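Local coordinates for sulfonate ABC transporter, periplasmic sulfonate-binding protein SsuA (Methylobacillus flagellatus, PDB 3UIF) that probably captures sulfonates or related sulfate esters in the periplasm and delivers them to an ABC transporter for uptake, at residues 64-76 with 200-212. Sequence-based numbering, arbitrary orientation.
Sequences FASGKIDFGIYGD and LMGGVWARNDFVK
Arg207 reaches across to Asp70 and ties down the turn before strand 71-75 with three hydrogen bonds. Its NH2 meets Asp70 OD1 at 2.7 Å, a salt bridge lying in the guanidinium plane but on the anti side of the carboxylate. Arg207 CG stands anti to its own backbone N (chi1 -164°) and the chain bends at chi3, which brings Arg207 NE to 2.8 Å from Ile69 O; the backbone N of Arg207 donates to Asp70 O. Gly67 O lies over one guanidinium face and Phe210 CB over the other, both toward its rim. A leucine in place of Arg207 would remove the NE and NH2 donors, and the Asp70 carboxylate, left without this counter-charge, would probably be freer to turn. The other carboxylate oxygen, Asp70 OD2, accepts from Arg9 N, while Asp70 CB sits over the Phe210 ring. Phe71 turns its edge to the face of Phe210, planes at 73°, and its CE1 packs 3.5 Å from Ala206 CB. On the other side of the sheet the edge of the Tyr74 ring points at the face of the Trp205 five-membered ring in an offset edge-to-face pair, planes at 90°; Tyr74 OH bonds to Asn61. Backbone bonds at the hydrogen-bonded pairs Gly72-Trp205 and Tyr74-Gly203 join the two antiparallel strands. Strand 71-75 also pairs with strand 6-17, and 202-207 with 89-94; helix 215-233 covers the side bearing Phe71 and Val204. The returning antiparallel strand within a mixed sheet is consistent with one lobe of a type 2 periplasmic binding protein.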
# COMPACT_ATOMS: atom_id res chain seq x y z
N PHE A 64 -6.95 5.20 -16.63
CA PHE A 64 -7.84 4.05 -16.55
C PHE A 64 -9.22 4.36 -17.15
O PHE A 64 -9.72 3.61 -17.99
CB PHE A 64 -7.98 3.58 -15.11
CG PHE A 64 -6.89 2.65 -14.65
CD1 PHE A 64 -6.47 1.58 -15.44
CD2 PHE A 64 -6.30 2.82 -13.39
CE1 PHE A 64 -5.48 0.71 -15.00
CE2 PHE A 64 -5.32 1.94 -12.95
CZ PHE A 64 -4.91 0.89 -13.76
N ALA A 65 -9.81 5.48 -16.73
CA ALA A 65 -11.14 5.88 -17.18
C ALA A 65 -11.25 6.06 -18.70
O ALA A 65 -12.26 5.69 -19.30
CB ALA A 65 -11.58 7.15 -16.46
N SER A 66 -10.23 6.65 -19.31
CA SER A 66 -10.22 6.92 -20.76
C SER A 66 -9.62 5.76 -21.57
O SER A 66 -9.49 5.84 -22.79
CB SER A 66 -9.45 8.21 -21.05
OG SER A 66 -8.13 8.13 -20.55
N GLY A 67 -9.25 4.68 -20.87
CA GLY A 67 -8.60 3.53 -21.50
C GLY A 67 -7.20 3.80 -22.03
O GLY A 67 -6.72 3.07 -22.88
N LYS A 68 -6.54 4.85 -21.52
CA LYS A 68 -5.19 5.20 -21.98
C LYS A 68 -4.08 4.54 -21.14
O LYS A 68 -2.89 4.73 -21.38
CB LYS A 68 -4.99 6.72 -22.05
CG LYS A 68 -5.37 7.39 -23.38
CD LYS A 68 -4.84 6.67 -24.64
CE LYS A 68 -3.33 6.82 -24.89
NZ LYS A 68 -3.01 8.00 -25.74
N ILE A 69 -4.49 3.74 -20.17
CA ILE A 69 -3.57 3.01 -19.29
C ILE A 69 -4.17 1.64 -19.14
O ILE A 69 -5.39 1.50 -19.19
CB ILE A 69 -3.45 3.71 -17.92
CG1 ILE A 69 -2.59 4.96 -18.06
CG2 ILE A 69 -2.88 2.78 -16.87
CD1 ILE A 69 -2.70 5.92 -16.89
N ASP A 70 -3.33 0.62 -18.98
CA ASP A 70 -3.81 -0.75 -18.96
C ASP A 70 -3.67 -1.38 -17.60
O ASP A 70 -4.56 -2.08 -17.13
CB ASP A 70 -3.08 -1.57 -20.01
CG ASP A 70 -3.15 -0.95 -21.39
OD1 ASP A 70 -4.24 -0.48 -21.77
OD2 ASP A 70 -2.12 -0.91 -22.08
N PHE A 71 -2.53 -1.11 -16.97
CA PHE A 71 -2.21 -1.61 -15.65
C PHE A 71 -1.71 -0.48 -14.79
O PHE A 71 -1.20 0.51 -15.31
CB PHE A 71 -1.12 -2.67 -15.75
CG PHE A 71 -1.60 -3.95 -16.35
CD1 PHE A 71 -2.14 -4.94 -15.54
CD2 PHE A 71 -1.53 -4.15 -17.72
CE1 PHE A 71 -2.59 -6.12 -16.10
CE2 PHE A 71 -1.98 -5.33 -18.28
CZ PHE A 71 -2.52 -6.31 -17.48
N GLY A 72 -1.82 -0.66 -13.48
CA GLY A 72 -1.38 0.35 -12.53
C GLY A 72 -0.92 -0.28 -11.24
O GLY A 72 -1.65 -1.03 -10.61
N ILE A 73 0.30 0.03 -10.85
CA ILE A 73 0.82 -0.45 -9.59
C ILE A 73 0.78 0.65 -8.55
O ILE A 73 1.66 1.52 -8.50
CB ILE A 73 2.24 -1.02 -9.73
CG1 ILE A 73 2.27 -2.09 -10.84
CG2 ILE A 73 2.67 -1.60 -8.39
CD1 ILE A 73 3.65 -2.48 -11.34
N TYR A 74 -0.25 0.61 -7.72
CA TYR A 74 -0.42 1.62 -6.69
C TYR A 74 -1.31 1.09 -5.58
O TYR A 74 -1.62 -0.11 -5.56
CB TYR A 74 -0.88 2.96 -7.29
CG TYR A 74 -2.27 3.04 -7.91
CD1 TYR A 74 -2.92 4.28 -7.99
CD2 TYR A 74 -2.94 1.92 -8.40
CE1 TYR A 74 -4.19 4.40 -8.54
CE2 TYR A 74 -4.21 2.03 -8.95
CZ TYR A 74 -4.83 3.28 -9.02
OH TYR A 74 -6.09 3.42 -9.57
N GLY A 75 -1.69 1.95 -4.64
CA GLY A 75 -2.43 1.53 -3.44
C GLY A 75 -3.89 1.21 -3.72
O GLY A 75 -4.36 1.38 -4.84
N ASP A 76 -4.61 0.76 -2.71
CA ASP A 76 -6.01 0.39 -2.90
C ASP A 76 -6.97 1.56 -2.78
O ASP A 76 -8.12 1.47 -3.21
CB ASP A 76 -6.44 -0.68 -1.89
CG ASP A 76 -6.11 -0.31 -0.45
OD1 ASP A 76 -6.62 -1.00 0.46
OD2 ASP A 76 -5.33 0.66 -0.20
N LEU A 200 -1.67 -1.39 5.31
CA LEU A 200 -1.97 -0.88 3.96
C LEU A 200 -1.69 -1.91 2.86
O LEU A 200 -0.74 -2.70 2.93
CB LEU A 200 -1.21 0.43 3.70
CG LEU A 200 -1.85 1.70 4.27
CD1 LEU A 200 -2.61 1.43 5.57
CD2 LEU A 200 -0.85 2.81 4.47
N MSE A 201 -2.53 -1.89 1.83
CA MSE A 201 -2.45 -2.88 0.75
C MSE A 201 -2.45 -2.23 -0.64
O MSE A 201 -2.24 -1.03 -0.78
CB MSE A 201 -3.59 -3.88 0.94
CG MSE A 201 -3.46 -4.61 2.27
SE MSE A 201 -4.41 -6.33 2.20
CE MSE A 201 -4.11 -6.97 4.04
N GLY A 202 -2.68 -3.05 -1.67
CA GLY A 202 -2.67 -2.62 -3.06
C GLY A 202 -1.91 -3.61 -3.93
O GLY A 202 -1.76 -4.79 -3.59
N GLY A 203 -1.41 -3.12 -5.05
CA GLY A 203 -0.74 -3.99 -5.99
C GLY A 203 -1.02 -3.60 -7.42
O GLY A 203 -1.13 -2.42 -7.74
N VAL A 204 -1.14 -4.63 -8.27
CA VAL A 204 -1.24 -4.46 -9.70
C VAL A 204 -2.69 -4.48 -10.11
O VAL A 204 -3.37 -5.50 -9.98
CB VAL A 204 -0.47 -5.55 -10.47
CG1 VAL A 204 -0.63 -5.36 -11.96
CG2 VAL A 204 1.00 -5.55 -10.08
N TRP A 205 -3.15 -3.33 -10.60
CA TRP A 205 -4.53 -3.15 -11.02
C TRP A 205 -4.65 -3.13 -12.53
O TRP A 205 -3.83 -2.53 -13.23
CB TRP A 205 -5.10 -1.87 -10.40
CG TRP A 205 -5.20 -1.93 -8.89
CD1 TRP A 205 -4.20 -1.66 -7.96
CD2 TRP A 205 -6.37 -2.30 -8.09
NE1 TRP A 205 -4.66 -1.84 -6.68
CE2 TRP A 205 -5.95 -2.22 -6.69
CE3 TRP A 205 -7.67 -2.68 -8.39
CZ2 TRP A 205 -6.82 -2.50 -5.65
CZ3 TRP A 205 -8.54 -2.97 -7.33
CH2 TRP A 205 -8.12 -2.89 -5.99
N ALA A 206 -5.66 -3.81 -13.04
CA ALA A 206 -5.86 -3.93 -14.47
C ALA A 206 -7.20 -3.36 -14.89
O ALA A 206 -8.21 -3.54 -14.20
CB ALA A 206 -5.75 -5.38 -14.88
N ARG A 207 -7.20 -2.67 -16.03
CA ARG A 207 -8.42 -2.18 -16.66
C ARG A 207 -9.32 -3.37 -17.06
O ARG A 207 -8.88 -4.29 -17.74
CB ARG A 207 -8.08 -1.28 -17.84
CG ARG A 207 -9.23 -0.42 -18.33
CD ARG A 207 -8.75 0.71 -19.24
NE ARG A 207 -7.71 0.26 -20.17
CZ ARG A 207 -7.92 -0.37 -21.33
NH1 ARG A 207 -9.14 -0.65 -21.76
NH2 ARG A 207 -6.88 -0.72 -22.05
N ASN A 208 -10.56 -3.36 -16.59
CA ASN A 208 -11.47 -4.50 -16.75
C ASN A 208 -11.59 -4.97 -18.19
O ASN A 208 -11.51 -6.17 -18.47
CB ASN A 208 -12.84 -4.17 -16.14
CG ASN A 208 -12.82 -4.16 -14.61
OD1 ASN A 208 -11.85 -4.58 -13.97
ND2 ASN A 208 -13.90 -3.67 -14.02
N ASP A 209 -11.77 -4.00 -19.09
CA ASP A 209 -11.82 -4.21 -20.53
C ASP A 209 -10.53 -4.77 -21.10
O ASP A 209 -10.55 -5.48 -22.10
CB ASP A 209 -12.07 -2.88 -21.24
CG ASP A 209 -13.52 -2.47 -21.22
OD1 ASP A 209 -13.80 -1.36 -21.73
OD2 ASP A 209 -14.37 -3.25 -20.72
N PHE A 210 -9.40 -4.41 -20.49
CA PHE A 210 -8.13 -4.94 -20.96
C PHE A 210 -8.00 -6.43 -20.67
O PHE A 210 -7.54 -7.20 -21.52
CB PHE A 210 -6.93 -4.20 -20.37
CG PHE A 210 -5.65 -4.68 -20.94
CD1 PHE A 210 -5.15 -4.12 -22.12
CD2 PHE A 210 -4.98 -5.77 -20.38
CE1 PHE A 210 -3.98 -4.61 -22.69
CE2 PHE A 210 -3.83 -6.26 -20.95
CZ PHE A 210 -3.32 -5.67 -22.09
N VAL A 211 -8.40 -6.82 -19.46
CA VAL A 211 -8.37 -8.21 -19.02
C VAL A 211 -9.30 -9.06 -19.87
O VAL A 211 -8.88 -10.09 -20.41
CB VAL A 211 -8.80 -8.29 -17.54
CG1 VAL A 211 -8.94 -9.74 -17.08
CG2 VAL A 211 -7.82 -7.52 -16.67
N LYS A 212 -10.56 -8.62 -20.00
CA LYS A 212 -11.55 -9.32 -20.79
C LYS A 212 -11.02 -9.57 -22.20
O LYS A 212 -11.18 -10.65 -22.73
CB LYS A 212 -12.89 -8.57 -20.83
CG LYS A 212 -13.87 -8.98 -19.73
CD LYS A 212 -15.29 -8.44 -19.96
CE LYS A 212 -16.10 -9.35 -20.90
NZ LYS A 212 -17.57 -9.06 -20.97